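Local atomic coordinates of bromoperoxidase A1 (Streptomyces aureofaciens, PDB entry 1A8Q), a protein that acts as a haem-free haloperoxidase able to brominate, and may chlorinate in the biosynthesis of 7-chlorotetracycline. Residues I2-T5 with V9-F12. Sequence-based numbering, arbitrary orientation.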
ATOM      1  N   ILE A   2       2.109  20.340  -1.264  1.00 13.58           N
ATOM      2  CA  ILE A   2       1.656  20.037   0.102  1.00 13.87           C
ATOM      3  C   ILE A   2       0.151  20.223   0.196  1.00 13.40           C
ATOM      4  O   ILE A   2      -0.376  21.246  -0.276  1.00 15.85           O
ATOM      5  CB  ILE A   2       2.311  20.994   1.133  1.00 17.06           C
ATOM      6  CG1 ILE A   2       3.826  20.827   1.144  1.00 18.58           C
ATOM      7  CG2 ILE A   2       1.756  20.810   2.541  1.00 17.26           C
ATOM      8  CD1 ILE A   2       4.360  19.545   1.721  1.00 20.12           C
ATOM      9  N   CYS A   3      -0.506  19.273   0.841  1.00 13.41           N
ATOM     10  CA  CYS A   3      -1.921  19.416   1.177  1.00 14.53           C
ATOM     11  C   CYS A   3      -1.981  19.572   2.701  1.00 15.04           C
ATOM     12  O   CYS A   3      -1.360  18.761   3.392  1.00 14.28           O
ATOM     13  CB  CYS A   3      -2.670  18.137   0.775  1.00 15.93           C
ATOM     14  SG  CYS A   3      -4.358  18.082   1.462  1.00 21.87           S
ATOM     15  N   THR A   4      -2.653  20.606   3.187  1.00 14.43           N
ATOM     16  CA  THR A   4      -2.729  20.746   4.658  1.00 15.75           C
ATOM     17  C   THR A   4      -4.045  20.111   5.127  1.00 16.37           C
ATOM     18  O   THR A   4      -5.104  20.454   4.596  1.00 15.57           O
ATOM     19  CB  THR A   4      -2.639  22.215   5.056  1.00 17.36           C
ATOM     20  OG1 THR A   4      -1.393  22.760   4.591  1.00 19.26           O
ATOM     21  CG2 THR A   4      -2.705  22.381   6.569  1.00 19.16           C
ATOM     22  N   THR A   5      -3.940  19.187   6.079  1.00 14.46           N
ATOM     23  CA  THR A   5      -5.135  18.456   6.490  1.00 13.82           C
ATOM     24  C   THR A   5      -5.968  19.328   7.424  1.00 15.68           C
ATOM     25  O   THR A   5      -5.529  20.362   7.917  1.00 15.25           O
ATOM     26  CB  THR A   5      -4.844  17.125   7.185  1.00 14.48           C
ATOM     27  OG1 THR A   5      -4.248  17.414   8.464  1.00 14.71           O
ATOM     28  CG2 THR A   5      -3.895  16.263   6.368  1.00 13.91           C
ATOM     29  N   VAL A   9      -1.804  19.104   9.538  1.00 14.23           N
ATOM     30  CA  VAL A   9      -0.672  18.247   9.167  1.00 12.82           C
ATOM     31  C   VAL A   9      -0.320  18.523   7.713  1.00 12.75           C
ATOM     32  O   VAL A   9      -1.252  18.739   6.939  1.00 13.03           O
ATOM     33  CB  VAL A   9      -1.027  16.775   9.394  1.00 13.26           C
ATOM     34  CG1 VAL A   9      -0.013  15.810   8.816  1.00 13.78           C
ATOM     35  CG2 VAL A   9      -1.069  16.552  10.921  1.00 14.24           C
ATOM     36  N   GLU A  10       0.957  18.518   7.352  1.00 11.40           N
ATOM     37  CA  GLU A  10       1.277  18.757   5.931  1.00 11.65           C
ATOM     38  C   GLU A  10       1.537  17.427   5.246  1.00 11.50           C
ATOM     39  O   GLU A  10       2.464  16.689   5.589  1.00 13.62           O
ATOM     40  CB  GLU A  10       2.524  19.659   5.860  1.00 13.06           C
ATOM     41  CG  GLU A  10       2.200  21.064   6.343  1.00 18.51           C
ATOM     42  CD  GLU A  10       3.392  22.002   6.217  1.00 22.81           C
ATOM     43  OE1 GLU A  10       4.509  21.602   6.572  1.00 24.27           O
ATOM     44  OE2 GLU A  10       3.180  23.122   5.714  1.00 26.66           O
ATOM     45  N   ILE A  11       0.712  17.109   4.240  1.00 10.38           N
ATOM     46  CA  ILE A  11       0.893  15.847   3.509  1.00  9.00           C
ATOM     47  C   ILE A  11       1.574  16.187   2.187  1.00  9.43           C
ATOM     48  O   ILE A  11       1.022  16.970   1.401  1.00 10.65           O
ATOM     49  CB  ILE A  11      -0.473  15.196   3.250  1.00 10.02           C
ATOM     50  CG1 ILE A  11      -1.090  14.699   4.585  1.00 10.47           C
ATOM     51  CG2 ILE A  11      -0.396  13.991   2.293  1.00 10.19           C
ATOM     52  CD1 ILE A  11      -0.275  13.670   5.331  1.00 11.76           C
ATOM     53  N   PHE A  12       2.760  15.628   1.998  1.00  6.78           N
ATOM     54  CA  PHE A  12       3.502  15.925   0.751  1.00  7.89           C
ATOM     55  C   PHE A  12       2.970  15.034  -0.360  1.00  9.15           C
ATOM     56  O   PHE A  12       2.717  13.857  -0.087  1.00 10.13           O
ATOM     57  CB  PHE A  12       4.994  15.587   0.966  1.00  8.50           C
ATOM     58  CG  PHE A  12       5.832  15.918  -0.264  1.00  9.64           C
ATOM     59  CD1 PHE A  12       6.288  17.216  -0.456  1.00 13.35           C
ATOM     60  CD2 PHE A  12       6.146  14.923  -1.156  1.00 13.24           C
ATOM     61  CE1 PHE A  12       7.067  17.493  -1.584  1.00 14.13           C
ATOM     62  CE2 PHE A  12       6.903  15.218  -2.295  1.00 15.00           C
ATOM     63  CZ  PHE A  12       7.351  16.505  -2.494  1.00 13.82           C
TER
HETATM   64  O   HOH W   1       0.344  24.180   6.080  1.00 32.89           O
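Ile-2 lies across from Phe-12 in a non-hydrogen-bonded pair of this antiparallel hairpin and splits its two branches between neighbours. CD1 comes up to the edge of the Phe-12 ring, near the ring plane, 3.7 Å from CD1 of that ring. The other branch, CG2, stands anti to the backbone N, a position that carries it diagonally across to Glu-10 on the partner strand, where it rests 3.6 Å from CB and covers the start of the aliphatic stem. Next comes Cys-3, on the buried face with Ile-11. This is the hydrogen-bonded pair: Cys-3 N gives to Ile-11 O and Ile-11 N returns a bond to Cys-3 O, each 2.8 Å long and almost straight. Their side chains meet more loosely than their backbones, CB to CB at 4.4 Å. Thr-4 turns back to the exposed face of Ile-2 and Glu-10. Its OG1 does not touch the carboxylate directly; one water sits 2.7 Å from Thr-4 OG1 and donates to Glu-10 OE2, bridging the two strands. Thr-5, just past the strand, faces Val-9 at the mouth of the turn. Its N donates to Val-9 O at 2.9 Å, in the carbonyl plane, while OG1, placed between the backbone N and the carbonyl carbon (chi1 69°), accepts a more bent bond from Val-9 N, 148° at the hydrogen. The same oxygen is also bonded to Asp-7 N, within the turn, and the methyl CG2 packs on Ile-11 CG1. This hairpin forms one margin of the alpha/beta-hydrolase sheet, away from the catalytic triad: within this chain strand 2-4 is an outermost strand, strand 10-16 continues antiparallel to strand 48-52, and helix 69-82 lies against Cys-3 and Thr-5 through Leu-79, Asp-82, Asp-75 and Asp-78.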